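Local coordinates for protein glucose-6-phosphate isomerase (Chlamydia trachomatis D/UW-3/CX, PDB 6OTU) that catalyses the reversible isomerization of glucose-6-phosphate to fructose-6-phosphate, at residues S185-D190 and T215-A220; V208-G213 and S248-K253; F240-S245 and L257-L262. One frame throughout, in Å; residues are numbered along the deposited sequence.

Contact 1. Residues S185-D190 and T215-A220; sequences SNIDPD and TLEPAA. With G6Q (glucose-6-phosphate), chain E.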
ATOM      1  N   SER A 185     -13.616 -10.398  -0.214  1.00 39.10           N
ATOM      2  CA  SER A 185     -12.863 -10.614  -1.443  1.00 36.98           C
ATOM      3  C   SER A 185     -11.960 -11.843  -1.357  1.00 32.84           C
ATOM      4  O   SER A 185     -12.042 -12.737  -2.205  1.00 33.37           O
ATOM      5  CB  SER A 185     -12.043  -9.361  -1.769  1.00 34.41           C
ATOM      6  OG  SER A 185     -11.253  -8.960  -0.647  1.00 40.95           O
ATOM      7  N   ASN A 186     -11.108 -11.899  -0.333  1.00 32.73           N
ATOM      8  CA  ASN A 186     -10.109 -12.957  -0.210  1.00 39.45           C
ATOM      9  C   ASN A 186     -10.768 -14.328  -0.063  1.00 39.02           C
ATOM     10  O   ASN A 186     -11.823 -14.480   0.560  1.00 39.06           O
ATOM     11  CB  ASN A 186      -9.216 -12.679   1.012  1.00 42.57           C
ATOM     12  CG  ASN A 186      -7.823 -13.315   0.909  1.00 37.96           C
ATOM     13  OD1 ASN A 186      -7.623 -14.333   0.243  1.00 37.39           O
ATOM     14  ND2 ASN A 186      -6.854 -12.706   1.593  1.00 32.87           N
ATOM     15  N   ILE A 187     -10.124 -15.351  -0.627  1.00 31.54           N
ATOM     16  CA  ILE A 187     -10.588 -16.690  -0.302  1.00 33.48           C
ATOM     17  C   ILE A 187     -10.269 -17.051   1.148  1.00 32.57           C
ATOM     18  O   ILE A 187     -10.903 -17.955   1.703  1.00 33.76           O
ATOM     19  CB  ILE A 187     -10.022 -17.753  -1.260  1.00 39.47           C
ATOM     20  CG1 ILE A 187     -10.950 -18.973  -1.224  1.00 45.61           C
ATOM     21  CG2 ILE A 187      -8.556 -18.073  -0.942  1.00 34.18           C
ATOM     22  CD1 ILE A 187     -10.403 -20.169  -1.846  1.00 53.70           C
ATOM     23  N   ASP A 188      -9.314 -16.355   1.779  1.00 31.76           N
ATOM     24  CA  ASP A 188      -9.130 -16.418   3.223  1.00 31.83           C
ATOM     25  C   ASP A 188     -10.486 -16.275   3.911  1.00 31.68           C
ATOM     26  O   ASP A 188     -11.077 -15.196   3.889  1.00 41.95           O
ATOM     27  CB  ASP A 188      -8.171 -15.317   3.677  1.00 31.74           C
ATOM     28  CG  ASP A 188      -7.947 -15.302   5.179  1.00 37.55           C
ATOM     29  OD1 ASP A 188      -8.475 -16.171   5.906  1.00 42.99           O
ATOM     30  OD2 ASP A 188      -7.198 -14.429   5.640  1.00 40.35           O
ATOM     31  N   PRO A 189     -11.013 -17.334   4.531  1.00 38.65           N
ATOM     32  CA  PRO A 189     -12.357 -17.249   5.122  1.00 34.94           C
ATOM     33  C   PRO A 189     -12.440 -16.309   6.314  1.00 37.19           C
ATOM     34  O   PRO A 189     -13.555 -15.980   6.744  1.00 31.91           O
ATOM     35  CB  PRO A 189     -12.643 -18.693   5.537  1.00 32.44           C
ATOM     36  CG  PRO A 189     -11.282 -19.243   5.842  1.00 35.98           C
ATOM     37  CD  PRO A 189     -10.365 -18.621   4.821  1.00 32.45           C
ATOM     38  N   ASP A 190     -11.303 -15.881   6.869  1.00 32.57           N
ATOM     39  CA  ASP A 190     -11.349 -14.885   7.930  1.00 33.87           C
ATOM     40  C   ASP A 190     -11.947 -13.585   7.415  1.00 33.96           C
ATOM     41  O   ASP A 190     -12.586 -12.852   8.179  1.00 35.85           O
ATOM     42  CB  ASP A 190      -9.950 -14.673   8.514  1.00 32.34           C
ATOM     43  CG  ASP A 190      -9.561 -15.768   9.491  1.00 37.58           C
ATOM     44  OD1 ASP A 190     -10.467 -16.454  10.011  1.00 37.98           O
ATOM     45  OD2 ASP A 190      -8.350 -15.955   9.738  1.00 35.95           O
ATOM     46  N   THR A 215     -14.852 -17.216 -10.987  1.00 34.71           N
ATOM     47  CA  THR A 215     -13.672 -17.048 -10.148  1.00 36.32           C
ATOM     48  C   THR A 215     -13.846 -17.759  -8.802  1.00 41.44           C
ATOM     49  O   THR A 215     -14.905 -17.688  -8.176  1.00 33.27           O
ATOM     50  CB  THR A 215     -13.398 -15.566  -9.938  1.00 34.17           C
ATOM     51  OG1 THR A 215     -13.474 -14.893 -11.201  1.00 41.41           O
ATOM     52  CG2 THR A 215     -12.011 -15.361  -9.335  1.00 34.79           C
ATOM     53  N   LEU A 216     -12.799 -18.462  -8.362  1.00 33.33           N
ATOM     54  CA  LEU A 216     -12.908 -19.267  -7.143  1.00 39.23           C
ATOM     55  C   LEU A 216     -13.379 -18.451  -5.937  1.00 37.34           C
ATOM     56  O   LEU A 216     -14.239 -18.906  -5.170  1.00 36.89           O
ATOM     57  CB  LEU A 216     -11.566 -19.923  -6.833  1.00 41.32           C
ATOM     58  CG  LEU A 216     -11.451 -20.535  -5.436  1.00 47.90           C
ATOM     59  CD1 LEU A 216     -12.446 -21.669  -5.288  1.00 44.05           C
ATOM     60  CD2 LEU A 216     -10.020 -21.006  -5.145  1.00 40.23           C
ATOM     61  N   GLU A 217     -12.831 -17.233  -5.754  1.00 37.06           N
ATOM     62  CA  GLU A 217     -13.070 -16.492  -4.519  1.00 33.10           C
ATOM     63  C   GLU A 217     -14.526 -16.059  -4.365  1.00 34.37           C
ATOM     64  O   GLU A 217     -15.150 -16.398  -3.345  1.00 35.68           O
ATOM     65  CB  GLU A 217     -12.104 -15.309  -4.421  1.00 34.61           C
ATOM     66  CG  GLU A 217     -10.675 -15.700  -4.162  1.00 32.29           C
ATOM     67  CD  GLU A 217      -9.863 -15.845  -5.439  1.00 34.69           C
ATOM     68  OE1 GLU A 217      -8.640 -15.581  -5.391  1.00 34.49           O
ATOM     69  OE2 GLU A 217     -10.432 -16.238  -6.488  1.00 34.50           O
ATOM     70  N   PRO A 218     -15.116 -15.305  -5.300  1.00 32.47           N
ATOM     71  CA  PRO A 218     -16.557 -15.012  -5.173  1.00 33.86           C
ATOM     72  C   PRO A 218     -17.405 -16.261  -4.999  1.00 36.48           C
ATOM     73  O   PRO A 218     -18.382 -16.233  -4.239  1.00 38.87           O
ATOM     74  CB  PRO A 218     -16.901 -14.306  -6.493  1.00 33.62           C
ATOM     75  CG  PRO A 218     -15.606 -13.941  -7.110  1.00 39.31           C
ATOM     76  CD  PRO A 218     -14.563 -14.845  -6.587  1.00 32.13           C
ATOM     77  N   ALA A 219     -17.056 -17.358  -5.685  1.00 33.65           N
ATOM     78  CA  ALA A 219     -17.886 -18.561  -5.610  1.00 39.19           C
ATOM     79  C   ALA A 219     -17.791 -19.210  -4.237  1.00 44.08           C
ATOM     80  O   ALA A 219     -18.808 -19.627  -3.669  1.00 45.00           O
ATOM     81  CB  ALA A 219     -17.485 -19.561  -6.684  1.00 34.75           C
ATOM     82  N   ALA A 220     -16.580 -19.307  -3.686  1.00 34.67           N
ATOM     83  CA  ALA A 220     -16.467 -19.842  -2.337  1.00 42.27           C
ATOM     84  C   ALA A 220     -17.127 -18.908  -1.334  1.00 34.93           C
ATOM     85  O   ALA A 220     -17.801 -19.361  -0.404  1.00 37.68           O
ATOM     86  CB  ALA A 220     -15.002 -20.087  -1.979  1.00 36.00           C
TER
HETATM   87  C1  G6Q E 604      -9.286  -7.262 -13.908  1.00 50.79           C
HETATM   88  C2  G6Q E 604      -8.657  -8.641 -13.694  1.00 54.40           C
HETATM   89  C3  G6Q E 604      -9.005  -9.276 -12.352  1.00 43.73           C
HETATM   90  C4  G6Q E 604     -10.466  -9.725 -12.236  1.00 33.23           C
HETATM   91  C5  G6Q E 604     -10.669 -10.654 -11.038  1.00 32.86           C
HETATM   92  C6  G6Q E 604     -12.125 -10.967 -10.789  1.00 30.57           C
HETATM   93  O1  G6Q E 604      -9.198  -6.740 -14.970  1.00 45.79           O
HETATM   94  O2  G6Q E 604      -9.017  -9.531 -14.745  1.00 65.05           O
HETATM   95  O3  G6Q E 604      -8.709  -8.362 -11.294  1.00 43.87           O
HETATM   96  O4  G6Q E 604     -11.320  -8.593 -12.090  1.00 28.98           O
HETATM   97  O5  G6Q E 604      -9.923 -11.857 -11.251  1.00 33.71           O
HETATM   98  O6  G6Q E 604     -12.672 -11.537 -12.009  1.00 37.13           O
HETATM   99  P   G6Q E 604     -14.266 -11.782 -12.131  1.00 39.08           P
HETATM  100  O1P G6Q E 604     -14.922 -10.414 -12.050  1.00 36.08           O
HETATM  101  O2P G6Q E 604     -14.438 -12.437 -13.495  1.00 46.74           O
HETATM  102  O3P G6Q E 604     -14.662 -12.690 -10.984  1.00 36.59           O
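I187 meets the first turn of helix 216-231 with its whole length. Its CB lies against E217 CG at 3.6 Å, its CG1 faces the methyl of A220, and its CD1 presses on L216 CD2 at 3.4 Å, tighter than usual carbon packing. The Ile chain is extended, CG1 lying trans to the backbone N (chi1 -158°), which carries CD1 out to L216; the two side chains cross at a slant. E217 sits closest to the loop backbone: its CB is 3.4 Å from S185 O and its CG 3.6 Å from I187 N. The E217 chain then bends at chi2, and OE1 is hydrogen-bonded to H386 NE2 and T382 OG1 of the second subunit. H386 is an active-site residue, so this carboxylate probably orients the imidazole from across the dimer interface.

Two residues before E217, T215 at the N-cap position turns from the loop to the ligand: T215 OG1 donates to G6Q O3P at 2.5 Å and is also bonded to K501 NZ, another active-site group. The 185-190 loop is shaped by an Asx turn, N186 OD1 accepting from D188 N at 3.1 Å, and by D188 OD1, which caps the next helix through D190 N at 3.0 Å. N186 ND2 reaches G381 O of the second subunit. The contact thus sets the N-terminal ends of helices 189-196 and 216-231 side by side, where strands 180-184 and 204-209 of the parallel sheet run out into their loops, against the second subunit.

Contact 2. Residues V208-G213 and S248-K253; sequences VVSKSG and SPMDDK. With G6Q (glucose-6-phosphate), chain E.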
ATOM      1  N   VAL A 208     -23.042 -10.215  -5.323  1.00 36.00           N
ATOM      2  CA  VAL A 208     -21.955 -11.034  -5.847  1.00 37.74           C
ATOM      3  C   VAL A 208     -21.549 -10.479  -7.210  1.00 36.12           C
ATOM      4  O   VAL A 208     -22.344 -10.478  -8.159  1.00 34.55           O
ATOM      5  CB  VAL A 208     -22.364 -12.512  -5.947  1.00 40.35           C
ATOM      6  CG1 VAL A 208     -21.130 -13.392  -6.072  1.00 37.28           C
ATOM      7  CG2 VAL A 208     -23.196 -12.911  -4.740  1.00 33.79           C
ATOM      8  N   VAL A 209     -20.316 -10.007  -7.305  1.00 35.15           N
ATOM      9  CA  VAL A 209     -19.825  -9.314  -8.485  1.00 41.91           C
ATOM     10  C   VAL A 209     -18.700 -10.161  -9.064  1.00 43.38           C
ATOM     11  O   VAL A 209     -17.641 -10.312  -8.441  1.00 44.26           O
ATOM     12  CB  VAL A 209     -19.344  -7.889  -8.156  1.00 37.37           C
ATOM     13  CG1 VAL A 209     -18.826  -7.196  -9.404  1.00 33.10           C
ATOM     14  CG2 VAL A 209     -20.467  -7.077  -7.500  1.00 36.19           C
ATOM     15  N   SER A 210     -18.926 -10.716 -10.251  1.00 41.54           N
ATOM     16  CA  SER A 210     -17.898 -11.521 -10.911  1.00 40.51           C
ATOM     17  C   SER A 210     -18.192 -11.503 -12.404  1.00 40.56           C
ATOM     18  O   SER A 210     -19.214 -12.047 -12.828  1.00 42.85           O
ATOM     19  CB  SER A 210     -17.890 -12.947 -10.370  1.00 37.92           C
ATOM     20  OG  SER A 210     -17.282 -13.836 -11.291  1.00 42.40           O
ATOM     21  N   LYS A 211     -17.301 -10.887 -13.188  1.00 42.23           N
ATOM     22  CA  LYS A 211     -17.512 -10.776 -14.631  1.00 39.59           C
ATOM     23  C   LYS A 211     -17.653 -12.154 -15.267  1.00 34.72           C
ATOM     24  O   LYS A 211     -18.675 -12.461 -15.897  1.00 38.22           O
ATOM     25  CB  LYS A 211     -16.364  -9.984 -15.275  1.00 38.32           C
ATOM     26  CG  LYS A 211     -16.424  -9.903 -16.806  1.00 35.80           C
ATOM     27  CD  LYS A 211     -15.412  -8.908 -17.400  1.00 35.99           C
ATOM     28  CE  LYS A 211     -15.284  -9.069 -18.914  1.00 31.76           C
ATOM     29  NZ  LYS A 211     -14.242  -8.189 -19.508  1.00 35.71           N
ATOM     30  N   SER A 212     -16.644 -13.015 -15.086  1.00 34.11           N
ATOM     31  CA  SER A 212     -16.708 -14.363 -15.646  1.00 32.75           C
ATOM     32  C   SER A 212     -17.855 -15.175 -15.068  1.00 36.59           C
ATOM     33  O   SER A 212     -18.422 -16.025 -15.764  1.00 44.70           O
ATOM     34  CB  SER A 212     -15.399 -15.106 -15.386  1.00 34.92           C
ATOM     35  OG  SER A 212     -15.167 -15.258 -13.994  1.00 36.48           O
ATOM     36  N   GLY A 213     -18.182 -14.962 -13.793  1.00 34.74           N
ATOM     37  CA  GLY A 213     -19.064 -15.849 -13.061  1.00 33.56           C
ATOM     38  C   GLY A 213     -18.429 -17.133 -12.575  1.00 41.21           C
ATOM     39  O   GLY A 213     -19.155 -18.014 -12.099  1.00 41.39           O
ATOM     40  N   SER A 248     -23.131 -15.153 -18.887  1.00 35.52           N
ATOM     41  CA  SER A 248     -22.271 -15.842 -17.944  1.00 46.14           C
ATOM     42  C   SER A 248     -23.017 -16.959 -17.206  1.00 42.15           C
ATOM     43  O   SER A 248     -24.247 -16.960 -17.136  1.00 36.37           O
ATOM     44  CB  SER A 248     -21.708 -14.819 -16.949  1.00 34.49           C
ATOM     45  OG  SER A 248     -21.522 -15.383 -15.672  1.00 46.63           O
ATOM     46  N   PRO A 249     -22.282 -17.915 -16.627  1.00 38.88           N
ATOM     47  CA  PRO A 249     -22.935 -18.949 -15.804  1.00 37.33           C
ATOM     48  C   PRO A 249     -23.694 -18.386 -14.621  1.00 38.84           C
ATOM     49  O   PRO A 249     -24.538 -19.089 -14.052  1.00 46.39           O
ATOM     50  CB  PRO A 249     -21.765 -19.828 -15.339  1.00 37.99           C
ATOM     51  CG  PRO A 249     -20.680 -19.578 -16.334  1.00 41.00           C
ATOM     52  CD  PRO A 249     -20.830 -18.135 -16.733  1.00 38.33           C
ATOM     53  N   MET A 250     -23.430 -17.139 -14.244  1.00 38.86           N
ATOM     54  CA  MET A 250     -24.067 -16.472 -13.117  1.00 35.53           C
ATOM     55  C   MET A 250     -25.296 -15.664 -13.524  1.00 40.88           C
ATOM     56  O   MET A 250     -26.074 -15.262 -12.648  1.00 37.60           O
ATOM     57  CB  MET A 250     -23.044 -15.554 -12.430  1.00 34.69           C
ATOM     58  CG  MET A 250     -23.272 -15.275 -10.958  1.00 48.34           C
ATOM     59  SD  MET A 250     -21.896 -14.335 -10.233  1.00 51.68           S
ATOM     60  CE  MET A 250     -20.782 -15.687  -9.892  1.00 57.87           C
ATOM     61  N   ASP A 251     -25.483 -15.430 -14.825  1.00 35.90           N
ATOM     62  CA  ASP A 251     -26.561 -14.611 -15.359  1.00 40.21           C
ATOM     63  C   ASP A 251     -27.872 -15.385 -15.246  1.00 41.78           C
ATOM     64  O   ASP A 251     -28.388 -15.911 -16.239  1.00 40.86           O
ATOM     65  CB  ASP A 251     -26.218 -14.229 -16.801  1.00 36.07           C
ATOM     66  CG  ASP A 251     -27.191 -13.253 -17.407  1.00 40.34           C
ATOM     67  OD1 ASP A 251     -27.956 -12.613 -16.658  1.00 40.88           O
ATOM     68  OD2 ASP A 251     -27.181 -13.132 -18.654  1.00 41.32           O
ATOM     69  N   ASP A 252     -28.422 -15.449 -14.030  1.00 41.71           N
ATOM     70  CA  ASP A 252     -29.394 -16.482 -13.661  1.00 41.54           C
ATOM     71  C   ASP A 252     -30.437 -15.867 -12.729  1.00 40.10           C
ATOM     72  O   ASP A 252     -30.217 -15.783 -11.516  1.00 40.30           O
ATOM     73  CB  ASP A 252     -28.658 -17.645 -12.999  1.00 43.05           C
ATOM     74  CG  ASP A 252     -29.515 -18.874 -12.832  1.00 47.45           C
ATOM     75  OD1 ASP A 252     -30.746 -18.819 -13.077  1.00 47.93           O
ATOM     76  OD2 ASP A 252     -28.934 -19.910 -12.448  1.00 48.64           O
ATOM     77  N   LYS A 253     -31.575 -15.451 -13.287  1.00 42.15           N
ATOM     78  CA  LYS A 253     -32.574 -14.756 -12.473  1.00 39.19           C
ATOM     79  C   LYS A 253     -33.343 -15.693 -11.542  1.00 46.74           C
ATOM     80  O   LYS A 253     -34.062 -15.214 -10.657  1.00 47.98           O
ATOM     81  CB  LYS A 253     -33.551 -13.996 -13.365  1.00 39.61           C
ATOM     82  CG  LYS A 253     -33.047 -12.628 -13.784  1.00 62.78           C
ATOM     83  CD  LYS A 253     -33.246 -11.597 -12.670  1.00 61.89           C
ATOM     84  CE  LYS A 253     -34.467 -10.736 -12.944  1.00 60.55           C
ATOM     85  NZ  LYS A 253     -34.373 -10.131 -14.306  1.00 66.71           N
TER
HETATM   86  C1  G6Q E 604      -9.286  -7.262 -13.908  1.00 50.79           C
HETATM   87  C2  G6Q E 604      -8.657  -8.641 -13.694  1.00 54.40           C
HETATM   88  C3  G6Q E 604      -9.005  -9.276 -12.352  1.00 43.73           C
HETATM   89  C4  G6Q E 604     -10.466  -9.725 -12.236  1.00 33.23           C
HETATM   90  C5  G6Q E 604     -10.669 -10.654 -11.038  1.00 32.86           C
HETATM   91  C6  G6Q E 604     -12.125 -10.967 -10.789  1.00 30.57           C
HETATM   92  O1  G6Q E 604      -9.198  -6.740 -14.970  1.00 45.79           O
HETATM   93  O2  G6Q E 604      -9.017  -9.531 -14.745  1.00 65.05           O
HETATM   94  O3  G6Q E 604      -8.709  -8.362 -11.294  1.00 43.87           O
HETATM   95  O4  G6Q E 604     -11.320  -8.593 -12.090  1.00 28.98           O
HETATM   96  O5  G6Q E 604      -9.923 -11.857 -11.251  1.00 33.71           O
HETATM   97  O6  G6Q E 604     -12.672 -11.537 -12.009  1.00 37.13           O
HETATM   98  P   G6Q E 604     -14.266 -11.782 -12.131  1.00 39.08           P
HETATM   99  O1P G6Q E 604     -14.922 -10.414 -12.050  1.00 36.08           O
HETATM  100  O2P G6Q E 604     -14.438 -12.437 -13.495  1.00 46.74           O
HETATM  101  O3P G6Q E 604     -14.662 -12.690 -10.984  1.00 36.59           O
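A loop-to-loop contact packs the phosphate-binding turn of an SIS-type domain, at the end of strand 204-209, against the type I beta turn S248-D251 that follows strand 240-245. S210 to S212 wrap the phosphate of G6Q: K211 N donates to O1P at 2.7 Å, S212 N and S212 OG both reach O2P, and S210 OG donates to O3P at 2.9 Å. The same S210 OG accepts from G213 N in an ST motif, which ties the curl of the loop to the ligand-binding hydroxyl.

M250 makes the largest share of the contact from segment 248-253. With CG opposite the backbone N (chi1 -153°) and a bend at chi3, it runs alongside G213 and brings its methyl CE to 3.6 Å from G213 O and 4.0 Å from S210 CB, while SD faces V208 CG1. G213, at positive phi, fits closely against the 248-250 turn, its CA 3.6 Å from S248 OG. P249 CD rests 3.3 Å from S212 O. S248 OG is bonded to T244 OG1 and lies 3.2 Å from S212 O, and it closes an ST turn by accepting from M250 N at 3.0 Å, nearly straight at 172°.

Contact 3. Residues F240-S245 and L257-L262; sequences FVAVTS and LEVFHL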
ATOM      1  N   PHE A 240     -29.787 -12.017  -2.455  1.00 40.92           N
ATOM      2  CA  PHE A 240     -28.595 -12.092  -3.299  1.00 38.05           C
ATOM      3  C   PHE A 240     -28.850 -11.464  -4.663  1.00 41.83           C
ATOM      4  O   PHE A 240     -29.829 -11.799  -5.341  1.00 38.89           O
ATOM      5  CB  PHE A 240     -28.124 -13.537  -3.450  1.00 39.54           C
ATOM      6  CG  PHE A 240     -27.526 -14.088  -2.196  1.00 40.67           C
ATOM      7  CD1 PHE A 240     -28.338 -14.453  -1.129  1.00 37.05           C
ATOM      8  CD2 PHE A 240     -26.154 -14.201  -2.060  1.00 35.76           C
ATOM      9  CE1 PHE A 240     -27.789 -14.932   0.043  1.00 39.18           C
ATOM     10  CE2 PHE A 240     -25.595 -14.702  -0.880  1.00 36.90           C
ATOM     11  CZ  PHE A 240     -26.412 -15.059   0.165  1.00 36.59           C
ATOM     12  N   VAL A 241     -27.964 -10.546  -5.045  1.00 39.72           N
ATOM     13  CA  VAL A 241     -27.983  -9.867  -6.333  1.00 40.14           C
ATOM     14  C   VAL A 241     -26.704 -10.244  -7.065  1.00 44.08           C
ATOM     15  O   VAL A 241     -25.639 -10.352  -6.445  1.00 41.06           O
ATOM     16  CB  VAL A 241     -28.098  -8.333  -6.150  1.00 40.82           C
ATOM     17  CG1 VAL A 241     -27.579  -7.575  -7.377  1.00 34.14           C
ATOM     18  CG2 VAL A 241     -29.542  -7.943  -5.841  1.00 41.30           C
ATOM     19  N   ALA A 242     -26.806 -10.478  -8.373  1.00 45.26           N
ATOM     20  CA  ALA A 242     -25.624 -10.765  -9.173  1.00 43.44           C
ATOM     21  C   ALA A 242     -25.306  -9.611 -10.122  1.00 44.23           C
ATOM     22  O   ALA A 242     -26.198  -8.910 -10.621  1.00 39.48           O
ATOM     23  CB  ALA A 242     -25.780 -12.067  -9.961  1.00 34.43           C
ATOM     24  N   VAL A 243     -24.008  -9.407 -10.329  1.00 33.02           N
ATOM     25  CA  VAL A 243     -23.470  -8.497 -11.328  1.00 32.69           C
ATOM     26  C   VAL A 243     -22.445  -9.315 -12.096  1.00 32.54           C
ATOM     27  O   VAL A 243     -21.435  -9.735 -11.525  1.00 33.38           O
ATOM     28  CB  VAL A 243     -22.833  -7.247 -10.701  1.00 35.30           C
ATOM     29  CG1 VAL A 243     -22.284  -6.305 -11.768  1.00 31.99           C
ATOM     30  CG2 VAL A 243     -23.847  -6.521  -9.832  1.00 39.64           C
ATOM     31  N   THR A 244     -22.716  -9.580 -13.372  1.00 34.86           N
ATOM     32  CA  THR A 244     -21.878 -10.477 -14.155  1.00 34.81           C
ATOM     33  C   THR A 244     -22.023 -10.158 -15.636  1.00 39.23           C
ATOM     34  O   THR A 244     -22.927  -9.424 -16.051  1.00 42.03           O
ATOM     35  CB  THR A 244     -22.230 -11.956 -13.907  1.00 35.75           C
ATOM     36  OG1 THR A 244     -21.326 -12.770 -14.648  1.00 42.92           O
ATOM     37  CG2 THR A 244     -23.641 -12.275 -14.391  1.00 35.64           C
ATOM     38  N   SER A 245     -21.106 -10.724 -16.425  1.00 34.97           N
ATOM     39  CA  SER A 245     -21.175 -10.640 -17.878  1.00 37.57           C
ATOM     40  C   SER A 245     -22.467 -11.266 -18.398  1.00 38.89           C
ATOM     41  O   SER A 245     -22.973 -12.247 -17.848  1.00 41.58           O
ATOM     42  CB  SER A 245     -19.968 -11.348 -18.499  1.00 40.45           C
ATOM     43  OG  SER A 245     -19.617 -10.745 -19.733  1.00 51.97           O
ATOM     44  N   LEU A 257     -32.133 -12.443  -6.685  1.00 42.29           N
ATOM     45  CA  LEU A 257     -33.228 -11.480  -6.629  1.00 45.91           C
ATOM     46  C   LEU A 257     -33.209 -10.552  -7.839  1.00 47.16           C
ATOM     47  O   LEU A 257     -34.260 -10.198  -8.382  1.00 49.73           O
ATOM     48  CB  LEU A 257     -33.143 -10.677  -5.325  1.00 38.00           C
ATOM     49  CG  LEU A 257     -33.910  -9.350  -5.284  1.00 43.89           C
ATOM     50  CD1 LEU A 257     -35.411  -9.556  -5.068  1.00 39.19           C
ATOM     51  CD2 LEU A 257     -33.326  -8.419  -4.223  1.00 37.95           C
ATOM     52  N   GLU A 258     -32.018 -10.152  -8.273  1.00 44.29           N
ATOM     53  CA  GLU A 258     -31.859  -9.352  -9.477  1.00 47.34           C
ATOM     54  C   GLU A 258     -30.484  -9.657 -10.046  1.00 45.66           C
ATOM     55  O   GLU A 258     -29.593 -10.145  -9.341  1.00 40.01           O
ATOM     56  CB  GLU A 258     -32.027  -7.847  -9.196  1.00 43.15           C
ATOM     57  CG  GLU A 258     -32.041  -6.922 -10.429  1.00 47.04           C
ATOM     58  CD  GLU A 258     -33.065  -7.316 -11.483  1.00 56.74           C
ATOM     59  OE1 GLU A 258     -32.807  -8.263 -12.249  1.00 58.23           O
ATOM     60  OE2 GLU A 258     -34.132  -6.672 -11.562  1.00 62.00           O
ATOM     61  N   VAL A 259     -30.329  -9.382 -11.339  1.00 42.01           N
ATOM     62  CA  VAL A 259     -29.080  -9.631 -12.046  1.00 45.21           C
ATOM     63  C   VAL A 259     -28.785  -8.415 -12.912  1.00 46.26           C
ATOM     64  O   VAL A 259     -29.620  -8.025 -13.737  1.00 42.50           O
ATOM     65  CB  VAL A 259     -29.142 -10.902 -12.914  1.00 46.92           C
ATOM     66  CG1 VAL A 259     -27.886 -11.007 -13.795  1.00 35.39           C
ATOM     67  CG2 VAL A 259     -29.344 -12.159 -12.040  1.00 36.32           C
ATOM     68  N   PHE A 260     -27.605  -7.817 -12.729  1.00 44.50           N
ATOM     69  CA  PHE A 260     -27.131  -6.711 -13.555  1.00 40.82           C
ATOM     70  C   PHE A 260     -25.965  -7.185 -14.419  1.00 36.91           C
ATOM     71  O   PHE A 260     -25.275  -8.151 -14.094  1.00 39.74           O
ATOM     72  CB  PHE A 260     -26.718  -5.500 -12.691  1.00 35.64           C
ATOM     73  CG  PHE A 260     -27.857  -4.899 -11.901  1.00 39.60           C
ATOM     74  CD1 PHE A 260     -28.666  -3.916 -12.458  1.00 37.37           C
ATOM     75  CD2 PHE A 260     -28.131  -5.335 -10.598  1.00 37.94           C
ATOM     76  CE1 PHE A 260     -29.725  -3.360 -11.725  1.00 37.91           C
ATOM     77  CE2 PHE A 260     -29.183  -4.798  -9.860  1.00 34.58           C
ATOM     78  CZ  PHE A 260     -29.988  -3.807 -10.427  1.00 39.65           C
ATOM     79  N   HIS A 261     -25.745  -6.494 -15.529  1.00 33.75           N
ATOM     80  CA  HIS A 261     -24.784  -6.932 -16.531  1.00 35.25           C
ATOM     81  C   HIS A 261     -23.703  -5.888 -16.777  1.00 35.35           C
ATOM     82  O   HIS A 261     -23.967  -4.680 -16.773  1.00 33.09           O
ATOM     83  CB  HIS A 261     -25.473  -7.227 -17.872  1.00 37.66           C
ATOM     84  CG  HIS A 261     -26.598  -8.200 -17.776  1.00 43.55           C
ATOM     85  ND1 HIS A 261     -27.860  -7.921 -18.253  1.00 51.19           N
ATOM     86  CD2 HIS A 261     -26.656  -9.452 -17.267  1.00 48.75           C
ATOM     87  CE1 HIS A 261     -28.648  -8.959 -18.041  1.00 50.19           C
ATOM     88  NE2 HIS A 261     -27.943  -9.901 -17.440  1.00 48.57           N
ATOM     89  N   LEU A 262     -22.492  -6.378 -16.998  1.00 33.51           N
ATOM     90  CA  LEU A 262     -21.479  -5.735 -17.815  1.00 36.59           C
ATOM     91  C   LEU A 262     -21.290  -6.623 -19.049  1.00 32.83           C
ATOM     92  O   LEU A 262     -22.092  -7.518 -19.307  1.00 39.16           O
ATOM     93  CB  LEU A 262     -20.194  -5.512 -17.010  1.00 31.98           C
ATOM     94  CG  LEU A 262     -19.399  -6.731 -16.529  1.00 39.40           C
ATOM     95  CD1 LEU A 262     -17.933  -6.339 -16.345  1.00 34.50           C
ATOM     96  CD2 LEU A 262     -19.969  -7.329 -15.223  1.00 31.81           C
TER
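Two neighbouring parallel strands form one margin of the five-stranded parallel sheet of this SIS-type alpha/beta domain, with 258-262 outermost in the chain. Their short axes diverge by 28°, in keeping with the twist of such sheets. The ladder alternates between the strands: A242 N donates to E258 O at 3.0 Å, F260 N donates to A242 O at 2.8 Å, and T244 N donates to F260 O. At the far end L262 N reaches T244 O from well above the carbonyl plane, a longer bond of 3.2 Å, and before the regular ladder L257 N meets F240 O almost head-on.

V241, V243, F260 and L262 share one face, covered by helices 122-148 and 275-285. V241 CG1 touches the F260 ring at its edge, in the ring plane, 4.0 Å from CD2, while V243 CG2 sits over F260 CB; F260 and V243 both pack on M275 and V279. On the opposite face A242 CB meets V259 CG2, and T244 OG1 is hydrogen-bonded to S248 OG and to the carbonyl oxygens of S210 and K211.

E258 bends back at chi2 (54°), so that OE1 accepts from V259 N through the anti lone pair and also forms salt bridges with R137 and K253. H261 NE2 is hydrogen-bonded to D251 OD1, and the edge of its ring turns to T244 O, 3.9 Å from H261 CD2.

Overall arrangement
From the N terminus, the chain first passes 185-190, and contact 1 closes a loop of 24 residues holding the rest of helix 189-196 and strand 204-209. Inside that loop 208-213 opens contact 2, which ends only at 248-253, so contacts 1 and 2 cross; both touch glucose-6-phosphate, and T215 packs near S210. Contact 3 starts at 240-245, before contact 2 has closed, and ends at 257-262, so these two cross as well, whereas contacts 1 and 3 follow in series without touching. Strands 204-209 and 240-245 are sheet neighbours, joining contacts 2 and 3. Together they tie the sheet margin to the phosphate loop and that loop to the dimer interface.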